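Local coordinates for protein tryptophan halogenase superfamily (PDB 6FRL) that is a flavin-dependent halogenase that prefers bromination over chlorination, probably acting on an aromatic substrate as its tryptophan halogenase relatives do, at residues S194-P199 with F203-T208; F220-G225 with L229-A234; Q331-N336 with R372-P377. All coordinates share one frame; numbering follows the deposited sequence.

Overall arrangement
From the N terminus, the chain first closes contact 1, a beta hairpin with three residues between its segments. Contact 2 follows, turning from strand 219-222 into helix 229-234 through another three-residue link. Contact 3 spans a longer excursion of 35 residues, including helix 354-367, before the run into helix 376-402 returns to segment 331-336. The three are in series; none nests in or crosses another. V204 of the hairpin packs on F220 and V230 of contact 2, while N336 of contact 3 hydrogen-bonds V204 through its side chain and F220 through its backbone. The contacts thus tie hairpin, Rossmann-type sheet and the approach to the long helix into one layered region.

Contact 1: S194-P199 with F203-T208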
ATOM      1  N   SER B 194     -21.485  18.743 -32.493  1.00 46.22           N
ATOM      2  CA  SER B 194     -22.347  18.290 -31.411  1.00 45.96           C
ATOM      3  C   SER B 194     -22.044  16.854 -30.923  1.00 45.56           C
ATOM      4  O   SER B 194     -21.498  16.017 -31.649  1.00 39.01           O
ATOM      5  CB  SER B 194     -23.814  18.355 -31.851  1.00 45.98           C
ATOM      6  OG  SER B 194     -24.098  17.434 -32.899  1.00 46.54           O
ATOM      7  N   VAL B 195     -22.481  16.590 -29.695  1.00 43.83           N
ATOM      8  CA  VAL B 195     -22.485  15.261 -29.099  1.00 43.36           C
ATOM      9  C   VAL B 195     -23.926  14.772 -29.001  1.00 41.99           C
ATOM     10  O   VAL B 195     -24.764  15.468 -28.457  1.00 50.39           O
ATOM     11  CB  VAL B 195     -21.869  15.294 -27.681  1.00 42.51           C
ATOM     12  CG1 VAL B 195     -21.719  13.879 -27.141  1.00 42.73           C
ATOM     13  CG2 VAL B 195     -20.507  15.970 -27.725  1.00 46.85           C
ATOM     14  N   GLU B 196     -24.181  13.566 -29.488  1.00 39.48           N
ATOM     15  CA  GLU B 196     -25.494  12.965 -29.539  1.00 40.59           C
ATOM     16  C   GLU B 196     -25.628  11.863 -28.483  1.00 45.26           C
ATOM     17  O   GLU B 196     -24.778  10.958 -28.396  1.00 44.22           O
ATOM     18  CB  GLU B 196     -25.770  12.343 -30.927  1.00 42.28           C
ATOM     19  CG  GLU B 196     -25.288  13.146 -32.148  1.00 43.18           C
ATOM     20  CD  GLU B 196     -25.756  14.580 -32.186  1.00 41.76           C
ATOM     21  OE1 GLU B 196     -26.869  14.845 -31.679  1.00 46.98           O
ATOM     22  OE2 GLU B 196     -25.017  15.448 -32.716  1.00 39.84           O
ATOM     23  N   LEU B 197     -26.719  11.934 -27.712  1.00 45.63           N
ATOM     24  CA  LEU B 197     -26.955  11.035 -26.595  1.00 45.63           C
ATOM     25  C   LEU B 197     -28.086  10.082 -26.946  1.00 47.39           C
ATOM     26  O   LEU B 197     -28.998  10.447 -27.645  1.00 51.86           O
ATOM     27  CB  LEU B 197     -27.279  11.824 -25.327  1.00 45.66           C
ATOM     28  CG  LEU B 197     -26.315  12.970 -25.001  1.00 47.11           C
ATOM     29  CD1 LEU B 197     -26.823  13.817 -23.845  1.00 47.49           C
ATOM     30  CD2 LEU B 197     -24.913  12.434 -24.723  1.00 48.64           C
ATOM     31  N   ARG B 198     -27.990   8.853 -26.472  1.00 51.52           N
ATOM     32  CA  ARG B 198     -28.890   7.807 -26.866  1.00 51.06           C
ATOM     33  C   ARG B 198     -30.134   7.798 -25.932  1.00 59.47           C
ATOM     34  O   ARG B 198     -30.022   8.061 -24.722  1.00 60.27           O
ATOM     35  CB  ARG B 198     -28.125   6.495 -27.015  1.00 52.34           C
ATOM     36  CG  ARG B 198     -28.278   5.429 -25.979  1.00 52.71           C
ATOM     37  CD  ARG B 198     -27.212   4.356 -26.318  1.00 56.65           C
ATOM     38  NE  ARG B 198     -27.044   3.368 -25.252  1.00 59.61           N
ATOM     39  CZ  ARG B 198     -25.947   2.656 -24.969  1.00 57.71           C
ATOM     40  NH1 ARG B 198     -25.984   1.820 -23.933  1.00 54.00           N
ATOM     41  NH2 ARG B 198     -24.828   2.772 -25.685  1.00 58.94           N
ATOM     42  N   PRO B 199     -31.325   7.504 -26.509  1.00 62.06           N
ATOM     43  CA  PRO B 199     -32.570   7.902 -25.842  1.00 61.00           C
ATOM     44  C   PRO B 199     -33.056   7.129 -24.598  1.00 68.21           C
ATOM     45  O   PRO B 199     -33.757   7.730 -23.761  1.00 78.58           O
ATOM     46  CB  PRO B 199     -33.613   7.826 -26.979  1.00 58.83           C
ATOM     47  CG  PRO B 199     -32.813   7.692 -28.249  1.00 58.48           C
ATOM     48  CD  PRO B 199     -31.610   6.936 -27.850  1.00 57.00           C
ATOM     49  N   PHE B 203     -26.653   7.572 -22.646  1.00 37.40           N
ATOM     50  CA  PHE B 203     -25.242   7.275 -22.919  1.00 40.34           C
ATOM     51  C   PHE B 203     -24.848   8.035 -24.178  1.00 39.87           C
ATOM     52  O   PHE B 203     -25.726   8.464 -24.928  1.00 39.92           O
ATOM     53  CB  PHE B 203     -24.997   5.764 -23.108  1.00 39.22           C
ATOM     54  CG  PHE B 203     -24.781   4.996 -21.818  1.00 40.75           C
ATOM     55  CD1 PHE B 203     -25.550   5.230 -20.674  1.00 43.92           C
ATOM     56  CD2 PHE B 203     -23.846   3.977 -21.768  1.00 46.02           C
ATOM     57  CE1 PHE B 203     -25.374   4.469 -19.509  1.00 44.27           C
ATOM     58  CE2 PHE B 203     -23.665   3.222 -20.608  1.00 45.20           C
ATOM     59  CZ  PHE B 203     -24.425   3.467 -19.475  1.00 44.29           C
ATOM     60  N   VAL B 204     -23.548   8.232 -24.407  1.00 40.59           N
ATOM     61  CA  VAL B 204     -23.089   8.912 -25.629  1.00 39.81           C
ATOM     62  C   VAL B 204     -23.215   7.919 -26.812  1.00 42.41           C
ATOM     63  O   VAL B 204     -22.705   6.798 -26.728  1.00 37.26           O
ATOM     64  CB  VAL B 204     -21.637   9.403 -25.506  1.00 39.50           C
ATOM     65  CG1 VAL B 204     -21.171  10.041 -26.805  1.00 40.16           C
ATOM     66  CG2 VAL B 204     -21.503  10.416 -24.386  1.00 39.55           C
ATOM     67  N   ARG B 205     -23.941   8.324 -27.868  1.00 45.66           N
ATOM     68  CA  ARG B 205     -24.114   7.508 -29.090  1.00 47.11           C
ATOM     69  C   ARG B 205     -23.016   7.820 -30.104  1.00 41.35           C
ATOM     70  O   ARG B 205     -22.374   6.907 -30.638  1.00 37.22           O
ATOM     71  CB  ARG B 205     -25.514   7.718 -29.722  1.00 51.84           C
ATOM     72  CG  ARG B 205     -25.903   6.700 -30.829  1.00 52.57           C
ATOM     73  CD  ARG B 205     -27.262   6.988 -31.505  1.00 51.70           C
ATOM     74  NE  ARG B 205     -27.308   8.335 -32.100  1.00 52.39           N
ATOM     75  CZ  ARG B 205     -26.684   8.725 -33.226  1.00 57.11           C
ATOM     76  NH1 ARG B 205     -26.768   9.997 -33.618  1.00 55.06           N
ATOM     77  NH2 ARG B 205     -25.929   7.874 -33.937  1.00 59.20           N
ATOM     78  N   ALA B 206     -22.793   9.102 -30.371  1.00 37.64           N
ATOM     79  CA  ALA B 206     -21.880   9.486 -31.465  1.00 37.14           C
ATOM     80  C   ALA B 206     -21.516  10.937 -31.433  1.00 36.70           C
ATOM     81  O   ALA B 206     -22.227  11.733 -30.814  1.00 39.19           O
ATOM     82  CB  ALA B 206     -22.512   9.174 -32.811  1.00 39.13           C
ATOM     83  N   LEU B 207     -20.416  11.276 -32.104  1.00 37.62           N
ATOM     84  CA  LEU B 207     -20.066  12.673 -32.365  1.00 41.86           C
ATOM     85  C   LEU B 207     -20.567  13.066 -33.751  1.00 44.35           C
ATOM     86  O   LEU B 207     -20.477  12.273 -34.684  1.00 42.68           O
ATOM     87  CB  LEU B 207     -18.556  12.883 -32.346  1.00 40.98           C
ATOM     88  CG  LEU B 207     -17.726  12.382 -31.190  1.00 40.47           C
ATOM     89  CD1 LEU B 207     -16.267  12.690 -31.452  1.00 40.09           C
ATOM     90  CD2 LEU B 207     -18.165  13.041 -29.906  1.00 41.41           C
ATOM     91  N   THR B 208     -21.074  14.291 -33.876  1.00 48.15           N
ATOM     92  CA  THR B 208     -21.475  14.846 -35.162  1.00 48.19           C
ATOM     93  C   THR B 208     -20.440  15.885 -35.558  1.00 47.24           C
ATOM     94  O   THR B 208     -20.236  16.885 -34.848  1.00 43.58           O
ATOM     95  CB  THR B 208     -22.903  15.457 -35.119  1.00 53.32           C
ATOM     96  OG1 THR B 208     -23.882  14.409 -34.959  1.00 54.02           O
ATOM     97  CG2 THR B 208     -23.226  16.259 -36.404  1.00 53.18           C
TER
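R198 and F203 meet at the turn end of an antiparallel beta hairpin, strands 192-197 and 204-209, where their side chains lie side by side and point the same way. R198 CB sits 4.0 Å from R205 CB and also near the carbonyl O of F203. Beyond it CG still passes that carbonyl, and CD and NE then run alongside F203 CB. At the tip, the R198 guanidinium lays one face over F203 CB, with R198 CZ 3.7 Å from that carbon, and R198 NH1 reaches F203 CD2 at 3.7 Å. The extended chain from CG to NE carries the group this far, its plane inclined 27° to the phenyl ring. A salt bridge from NH1 to D201, in the connecting turn, gives the charge its partner.

On one face of the hairpin, V195 CG1 touches V204 CG1 at 3.9 Å and L207 lies beside V195; helix 229-234 and F220 pack against this apolar patch. On the other, the aliphatic part of E196 passes R205, whose guanidinium is salt-bridged to E214. The register slips by one here: R205 and A206 both face E196, a classic beta bulge. E196 O accepts a bond of 2.8 Å from R205 N and a weak one of 3.4 Å from A206 N, while E196 N donates to A206 O at 3.0 Å.

Contact 2: F220-G225 with L229-A234; sequences FVDCSG and LVIGEA
The carboxylate of D222 and the hydroxyl of S224 face the first turn of helix 229-234, in a strand-turn-helix unit of the Rossmann-type fold. Strand 219-222 runs parallel to strand 13-17 in the central sheet, and the axis of residues 229-234 stands at 83° to that of strand residues 220-222. D222 points toward the helix, and with CG trans to its own N (chi1 -175°) the carboxylate extends to the helix start, one oxygen for each side of the junction. D222 OD2 takes two backbone N-H groups: I231 N, at 3.0 Å, approaches on the anti lone pair, whereas V230 N, at 2.9 Å, comes from well above the carboxylate plane. OD1 turns back on its own segment. D222 OD1 accepts S224 N at 2.8 Å, closing an Asx turn, and S224 OG on its syn lone pair. S224 OG in turn accepts L229 N at 2.9 Å, so S224 relays between carboxylate and helix. Three successive amides at the start of the helix are thereby bound, and the N-terminal end of this short helix would probably help to stabilise the buried carboxylate as an anion. With an alanine at D222, the amides of V230 and I231 would probably lose their acceptor and the S224 turn would be set free to shift. I231 CG2 comes within 3.6 Å of D222 OD2. On the hairpin side, V230 packs on V204. The L229 N-H points almost straight at S224 OG, with an angle of 176° at the hydrogen.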
ATOM      1  N   PHE B 220     -16.228   6.252 -24.984  1.00 25.08           N
ATOM      2  CA  PHE B 220     -15.640   7.538 -25.278  1.00 27.30           C
ATOM      3  C   PHE B 220     -14.651   7.970 -24.192  1.00 27.64           C
ATOM      4  O   PHE B 220     -14.973   7.868 -22.992  1.00 30.96           O
ATOM      5  CB  PHE B 220     -16.748   8.592 -25.411  1.00 30.36           C
ATOM      6  CG  PHE B 220     -17.532   8.459 -26.680  1.00 31.88           C
ATOM      7  CD1 PHE B 220     -18.527   7.498 -26.793  1.00 32.64           C
ATOM      8  CD2 PHE B 220     -17.213   9.236 -27.790  1.00 31.87           C
ATOM      9  CE1 PHE B 220     -19.198   7.330 -27.985  1.00 34.33           C
ATOM     10  CE2 PHE B 220     -17.903   9.080 -28.970  1.00 31.69           C
ATOM     11  CZ  PHE B 220     -18.887   8.123 -29.072  1.00 32.63           C
ATOM     12  N   VAL B 221     -13.468   8.461 -24.608  1.00 25.71           N
ATOM     13  CA  VAL B 221     -12.507   9.082 -23.694  1.00 26.35           C
ATOM     14  C   VAL B 221     -12.451  10.568 -23.997  1.00 24.92           C
ATOM     15  O   VAL B 221     -12.161  10.964 -25.120  1.00 26.68           O
ATOM     16  CB  VAL B 221     -11.078   8.496 -23.804  1.00 27.09           C
ATOM     17  CG1 VAL B 221     -10.238   8.962 -22.622  1.00 28.09           C
ATOM     18  CG2 VAL B 221     -11.089   6.974 -23.858  1.00 27.13           C
ATOM     19  N   ASP B 222     -12.720  11.389 -22.997  1.00 24.85           N
ATOM     20  CA  ASP B 222     -12.695  12.841 -23.174  1.00 24.80           C
ATOM     21  C   ASP B 222     -11.294  13.317 -22.856  1.00 25.17           C
ATOM     22  O   ASP B 222     -10.896  13.333 -21.692  1.00 21.96           O
ATOM     23  CB  ASP B 222     -13.731  13.509 -22.259  1.00 25.01           C
ATOM     24  CG  ASP B 222     -13.848  15.014 -22.466  1.00 24.50           C
ATOM     25  OD1 ASP B 222     -12.944  15.641 -23.032  1.00 22.63           O
ATOM     26  OD2 ASP B 222     -14.871  15.585 -22.037  1.00 27.10           O
ATOM     27  N   CYS B 223     -10.566  13.696 -23.911  1.00 26.83           N
ATOM     28  CA  CYS B 223      -9.293  14.398 -23.800  1.00 27.86           C
ATOM     29  C   CYS B 223      -9.416  15.772 -24.438  1.00 29.47           C
ATOM     30  O   CYS B 223      -8.429  16.323 -24.974  1.00 31.86           O
ATOM     31  CB  CYS B 223      -8.174  13.609 -24.501  1.00 28.66           C
ATOM     32  SG  CYS B 223      -7.967  11.907 -23.928  1.00 31.02           S
ATOM     33  N   SER B 224     -10.619  16.341 -24.381  1.00 28.98           N
ATOM     34  CA  SER B 224     -10.877  17.674 -24.950  1.00 27.55           C
ATOM     35  C   SER B 224     -10.224  18.851 -24.223  1.00 26.07           C
ATOM     36  O   SER B 224     -10.234  19.948 -24.768  1.00 30.01           O
ATOM     37  CB  SER B 224     -12.386  17.928 -25.026  1.00 26.56           C
ATOM     38  OG  SER B 224     -12.982  18.053 -23.735  1.00 25.93           O
ATOM     39  N   GLY B 225      -9.710  18.656 -23.012  1.00 26.45           N
ATOM     40  CA  GLY B 225      -9.056  19.739 -22.251  1.00 31.68           C
ATOM     41  C   GLY B 225      -9.970  20.326 -21.193  1.00 35.19           C
ATOM     42  O   GLY B 225     -10.987  19.738 -20.863  1.00 31.79           O
ATOM     43  N   LEU B 229     -15.785  18.561 -23.030  1.00 39.01           N
ATOM     44  CA  LEU B 229     -16.825  18.544 -24.076  1.00 37.35           C
ATOM     45  C   LEU B 229     -17.836  17.438 -23.883  1.00 34.61           C
ATOM     46  O   LEU B 229     -19.016  17.618 -24.189  1.00 32.69           O
ATOM     47  CB  LEU B 229     -16.184  18.353 -25.468  1.00 41.56           C
ATOM     48  CG  LEU B 229     -16.980  18.883 -26.659  1.00 47.78           C
ATOM     49  CD1 LEU B 229     -16.531  20.324 -26.848  1.00 49.61           C
ATOM     50  CD2 LEU B 229     -16.786  18.103 -27.953  1.00 48.79           C
ATOM     51  N   VAL B 230     -17.370  16.274 -23.438  1.00 33.11           N
ATOM     52  CA  VAL B 230     -18.272  15.152 -23.224  1.00 34.94           C
ATOM     53  C   VAL B 230     -18.614  14.971 -21.738  1.00 36.60           C
ATOM     54  O   VAL B 230     -19.781  14.903 -21.383  1.00 36.86           O
ATOM     55  CB  VAL B 230     -17.713  13.846 -23.810  1.00 38.26           C
ATOM     56  CG1 VAL B 230     -18.793  12.758 -23.857  1.00 36.31           C
ATOM     57  CG2 VAL B 230     -17.172  14.091 -25.206  1.00 38.93           C
ATOM     58  N   ILE B 231     -17.604  14.894 -20.874  1.00 34.36           N
ATOM     59  CA  ILE B 231     -17.833  14.658 -19.441  1.00 30.19           C
ATOM     60  C   ILE B 231     -18.628  15.819 -18.824  1.00 30.49           C
ATOM     61  O   ILE B 231     -19.502  15.594 -17.989  1.00 31.32           O
ATOM     62  CB  ILE B 231     -16.491  14.395 -18.669  1.00 26.48           C
ATOM     63  CG1 ILE B 231     -16.729  13.725 -17.302  1.00 24.67           C
ATOM     64  CG2 ILE B 231     -15.672  15.657 -18.515  1.00 23.77           C
ATOM     65  CD1 ILE B 231     -17.240  12.295 -17.361  1.00 24.29           C
ATOM     66  N   GLY B 232     -18.358  17.043 -19.278  1.00 31.38           N
ATOM     67  CA  GLY B 232     -18.933  18.261 -18.683  1.00 32.90           C
ATOM     68  C   GLY B 232     -20.145  18.810 -19.404  1.00 34.00           C
ATOM     69  O   GLY B 232     -21.204  18.878 -18.806  1.00 39.62           O
ATOM     70  N   GLU B 233     -19.981  19.199 -20.677  1.00 36.45           N
ATOM     71  CA  GLU B 233     -21.035  19.855 -21.478  1.00 38.12           C
ATOM     72  C   GLU B 233     -22.121  18.877 -21.870  1.00 36.72           C
ATOM     73  O   GLU B 233     -23.275  19.117 -21.617  1.00 37.16           O
ATOM     74  CB  GLU B 233     -20.479  20.538 -22.734  1.00 41.12           C
ATOM     75  CG  GLU B 233     -19.681  21.825 -22.482  1.00 47.14           C
ATOM     76  CD  GLU B 233     -19.092  22.443 -23.778  1.00 57.36           C
ATOM     77  OE1 GLU B 233     -19.142  21.829 -24.883  1.00 64.06           O
ATOM     78  OE2 GLU B 233     -18.553  23.568 -23.704  1.00 57.49           O
ATOM     79  N   ALA B 234     -21.750  17.756 -22.453  1.00 36.33           N
ATOM     80  CA  ALA B 234     -22.732  16.749 -22.867  1.00 33.72           C
ATOM     81  C   ALA B 234     -23.412  16.019 -21.707  1.00 35.67           C
ATOM     82  O   ALA B 234     -24.637  15.876 -21.706  1.00 41.57           O
ATOM     83  CB  ALA B 234     -22.076  15.731 -23.805  1.00 34.83           C
TER

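Contact 3: Q331-N336 with R372-P377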
ATOM      1  N   GLN B 331     -16.946  13.423 -10.889  1.00 27.33           N
ATOM      2  CA  GLN B 331     -16.704  12.026 -11.177  1.00 29.03           C
ATOM      3  C   GLN B 331     -15.951  12.007 -12.506  1.00 26.90           C
ATOM      4  O   GLN B 331     -16.331  12.674 -13.436  1.00 28.51           O
ATOM      5  CB  GLN B 331     -18.007  11.207 -11.139  1.00 33.94           C
ATOM      6  CG  GLN B 331     -18.892  11.153 -12.365  1.00 41.54           C
ATOM      7  CD  GLN B 331     -20.235  10.454 -12.051  1.00 44.41           C
ATOM      8  OE1 GLN B 331     -21.048  11.032 -11.340  1.00 49.60           O
ATOM      9  NE2 GLN B 331     -20.456   9.218 -12.556  1.00 36.94           N
ATOM     10  N   ALA B 332     -14.840  11.300 -12.576  1.00 24.42           N
ATOM     11  CA  ALA B 332     -14.031  11.316 -13.786  1.00 25.84           C
ATOM     12  C   ALA B 332     -14.613  10.411 -14.870  1.00 25.07           C
ATOM     13  O   ALA B 332     -14.309  10.602 -16.052  1.00 25.05           O
ATOM     14  CB  ALA B 332     -12.567  10.943 -13.493  1.00 25.59           C
ATOM     15  N   TRP B 333     -15.423   9.442 -14.450  1.00 24.40           N
ATOM     16  CA  TRP B 333     -16.140   8.512 -15.328  1.00 27.32           C
ATOM     17  C   TRP B 333     -17.657   8.602 -15.062  1.00 29.87           C
ATOM     18  O   TRP B 333     -18.131   8.378 -13.923  1.00 30.78           O
ATOM     19  CB  TRP B 333     -15.667   7.085 -15.062  1.00 28.37           C
ATOM     20  CG  TRP B 333     -16.138   5.980 -15.974  1.00 28.90           C
ATOM     21  CD1 TRP B 333     -17.244   5.958 -16.778  1.00 29.99           C
ATOM     22  CD2 TRP B 333     -15.536   4.700 -16.112  1.00 31.19           C
ATOM     23  NE1 TRP B 333     -17.365   4.755 -17.415  1.00 29.51           N
ATOM     24  CE2 TRP B 333     -16.329   3.956 -17.033  1.00 31.73           C
ATOM     25  CE3 TRP B 333     -14.413   4.102 -15.544  1.00 31.69           C
ATOM     26  CZ2 TRP B 333     -16.029   2.647 -17.394  1.00 33.56           C
ATOM     27  CZ3 TRP B 333     -14.091   2.803 -15.906  1.00 37.16           C
ATOM     28  CH2 TRP B 333     -14.900   2.082 -16.832  1.00 37.26           C
ATOM     29  N   ALA B 334     -18.406   8.945 -16.116  1.00 29.55           N
ATOM     30  CA  ALA B 334     -19.865   8.935 -16.076  1.00 32.15           C
ATOM     31  C   ALA B 334     -20.394   8.208 -17.313  1.00 34.13           C
ATOM     32  O   ALA B 334     -19.907   8.413 -18.411  1.00 35.00           O
ATOM     33  CB  ALA B 334     -20.392  10.360 -16.031  1.00 31.58           C
ATOM     34  N   LYS B 335     -21.399   7.372 -17.122  1.00 37.43           N
ATOM     35  CA  LYS B 335     -21.997   6.591 -18.200  1.00 39.89           C
ATOM     36  C   LYS B 335     -20.926   5.818 -18.993  1.00 36.85           C
ATOM     37  O   LYS B 335     -20.313   4.909 -18.432  1.00 37.93           O
ATOM     38  CB  LYS B 335     -22.950   7.459 -19.031  1.00 42.86           C
ATOM     39  CG  LYS B 335     -24.210   7.829 -18.239  1.00 44.12           C
ATOM     40  CD  LYS B 335     -25.028   8.942 -18.851  1.00 46.83           C
ATOM     41  CE  LYS B 335     -26.076   9.477 -17.869  1.00 51.43           C
ATOM     42  NZ  LYS B 335     -27.048   8.401 -17.519  1.00 50.73           N
ATOM     43  N   ASN B 336     -20.690   6.173 -20.256  1.00 35.19           N
ATOM     44  CA  ASN B 336     -19.652   5.528 -21.081  1.00 30.70           C
ATOM     45  C   ASN B 336     -18.600   6.532 -21.547  1.00 29.60           C
ATOM     46  O   ASN B 336     -18.013   6.396 -22.633  1.00 27.31           O
ATOM     47  CB  ASN B 336     -20.301   4.792 -22.275  1.00 29.83           C
ATOM     48  CG  ASN B 336     -20.984   5.720 -23.259  1.00 29.22           C
ATOM     49  OD1 ASN B 336     -21.487   6.796 -22.903  1.00 29.54           O
ATOM     50  ND2 ASN B 336     -20.997   5.311 -24.522  1.00 28.30           N
ATOM     51  N   ARG B 372     -19.999  -3.440 -22.278  1.00 33.72           N
ATOM     52  CA  ARG B 372     -21.060  -2.546 -22.714  1.00 35.31           C
ATOM     53  C   ARG B 372     -22.201  -2.396 -21.737  1.00 33.39           C
ATOM     54  O   ARG B 372     -23.030  -1.508 -21.944  1.00 29.06           O
ATOM     55  CB  ARG B 372     -21.587  -2.964 -24.076  1.00 38.61           C
ATOM     56  CG  ARG B 372     -20.585  -2.684 -25.197  1.00 41.39           C
ATOM     57  CD  ARG B 372     -20.968  -3.392 -26.474  1.00 40.04           C
ATOM     58  NE  ARG B 372     -22.316  -3.060 -26.869  1.00 40.57           N
ATOM     59  CZ  ARG B 372     -23.012  -3.700 -27.806  1.00 46.40           C
ATOM     60  NH1 ARG B 372     -22.491  -4.710 -28.475  1.00 49.82           N
ATOM     61  NH2 ARG B 372     -24.250  -3.316 -28.087  1.00 50.79           N
ATOM     62  N   ARG B 373     -22.231  -3.243 -20.705  1.00 32.73           N
ATOM     63  CA  ARG B 373     -23.142  -3.086 -19.567  1.00 37.42           C
ATOM     64  C   ARG B 373     -22.723  -1.985 -18.599  1.00 36.08           C
ATOM     65  O   ARG B 373     -23.553  -1.535 -17.805  1.00 31.90           O
ATOM     66  CB  ARG B 373     -23.292  -4.401 -18.765  1.00 44.23           C
ATOM     67  CG  ARG B 373     -23.797  -5.584 -19.573  1.00 48.46           C
ATOM     68  CD  ARG B 373     -24.230  -6.738 -18.664  1.00 55.70           C
ATOM     69  NE  ARG B 373     -23.234  -7.156 -17.668  1.00 63.41           N
ATOM     70  CZ  ARG B 373     -22.089  -7.805 -17.927  1.00 64.75           C
ATOM     71  NH1 ARG B 373     -21.723  -8.090 -19.172  1.00 62.95           N
ATOM     72  NH2 ARG B 373     -21.276  -8.144 -16.923  1.00 64.23           N
ATOM     73  N   PHE B 374     -21.445  -1.585 -18.625  1.00 33.57           N
ATOM     74  CA  PHE B 374     -20.929  -0.500 -17.780  1.00 30.19           C
ATOM     75  C   PHE B 374     -21.388  -0.635 -16.317  1.00 26.21           C
ATOM     76  O   PHE B 374     -22.008   0.276 -15.719  1.00 24.19           O
ATOM     77  CB  PHE B 374     -21.276   0.870 -18.404  1.00 31.81           C
ATOM     78  CG  PHE B 374     -20.414   1.230 -19.581  1.00 32.77           C
ATOM     79  CD1 PHE B 374     -20.778   0.837 -20.881  1.00 32.46           C
ATOM     80  CD2 PHE B 374     -19.214   1.934 -19.400  1.00 32.05           C
ATOM     81  CE1 PHE B 374     -19.973   1.146 -21.975  1.00 31.66           C
ATOM     82  CE2 PHE B 374     -18.401   2.248 -20.490  1.00 32.45           C
ATOM     83  CZ  PHE B 374     -18.783   1.838 -21.784  1.00 33.96           C
ATOM     84  N   ALA B 375     -21.062  -1.797 -15.753  1.00 23.58           N
ATOM     85  CA  ALA B 375     -21.414  -2.148 -14.386  1.00 24.35           C
ATOM     86  C   ALA B 375     -21.005  -1.056 -13.386  1.00 26.57           C
ATOM     87  O   ALA B 375     -19.856  -0.590 -13.368  1.00 29.01           O
ATOM     88  CB  ALA B 375     -20.782  -3.458 -14.025  1.00 24.09           C
ATOM     89  N   GLN B 376     -21.964  -0.652 -12.561  1.00 28.66           N
ATOM     90  CA  GLN B 376     -21.825   0.491 -11.659  1.00 27.45           C
ATOM     91  C   GLN B 376     -20.646   0.373 -10.700  1.00 26.08           C
ATOM     92  O   GLN B 376     -19.994   1.381 -10.448  1.00 24.77           O
ATOM     93  CB  GLN B 376     -23.145   0.763 -10.872  1.00 26.35           C
ATOM     94  CG  GLN B 376     -23.226   2.110 -10.131  1.00 25.60           C
ATOM     95  CD  GLN B 376     -22.973   3.330 -11.002  1.00 24.79           C
ATOM     96  OE1 GLN B 376     -23.650   3.516 -11.972  1.00 29.04           O
ATOM     97  NE2 GLN B 376     -22.007   4.159 -10.647  1.00 24.89           N
ATOM     98  N   PRO B 377     -20.350  -0.846 -10.185  1.00 27.33           N
ATOM     99  CA  PRO B 377     -19.171  -0.963  -9.270  1.00 27.19           C
ATOM    100  C   PRO B 377     -17.806  -0.591  -9.905  1.00 29.23           C
ATOM    101  O   PRO B 377     -16.903  -0.079  -9.228  1.00 28.84           O
ATOM    102  CB  PRO B 377     -19.213  -2.428  -8.852  1.00 26.94           C
ATOM    103  CG  PRO B 377     -20.655  -2.859  -9.051  1.00 25.35           C
ATOM    104  CD  PRO B 377     -21.153  -2.091 -10.222  1.00 25.37           C
TER
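Two torsions bring F374 and W333 together: F374 CG lies trans to its carbonyl carbon (chi1 -76°), and W333 CG trans to its backbone N (chi1 -172°). Their side chains cross at about a right angle and meet rim to rim, F374 CD2 lying near the indole plane, 3.8 Å from W333 CZ2. The contact joins strand 333-334, at the edge of the Rossmann-type sheet, to the loop leading into helix 376-402, whose N-cap position is A375. N336 supplies the other wall. Its CB stands over one face of the phenyl in a CH-pi contact, 3.7 Å from the F374 ring centroid and offset toward the rim. The N336 amide leads away, to V204 N and D218 O, so it is the aliphatic base of N336, not its amide, that meets the ring. W333 is fixed in its turn: W333 NE1 donates to K335 O at 3.1 Å, from above the carbonyl plane, and F382 meets the indole edge-to-face. Nearby, R373 forms a salt bridge to D462 of the second subunit, and A375 and P377 pack against that subunit too. The same K335 O lies 3.3 Å from F374 CD2.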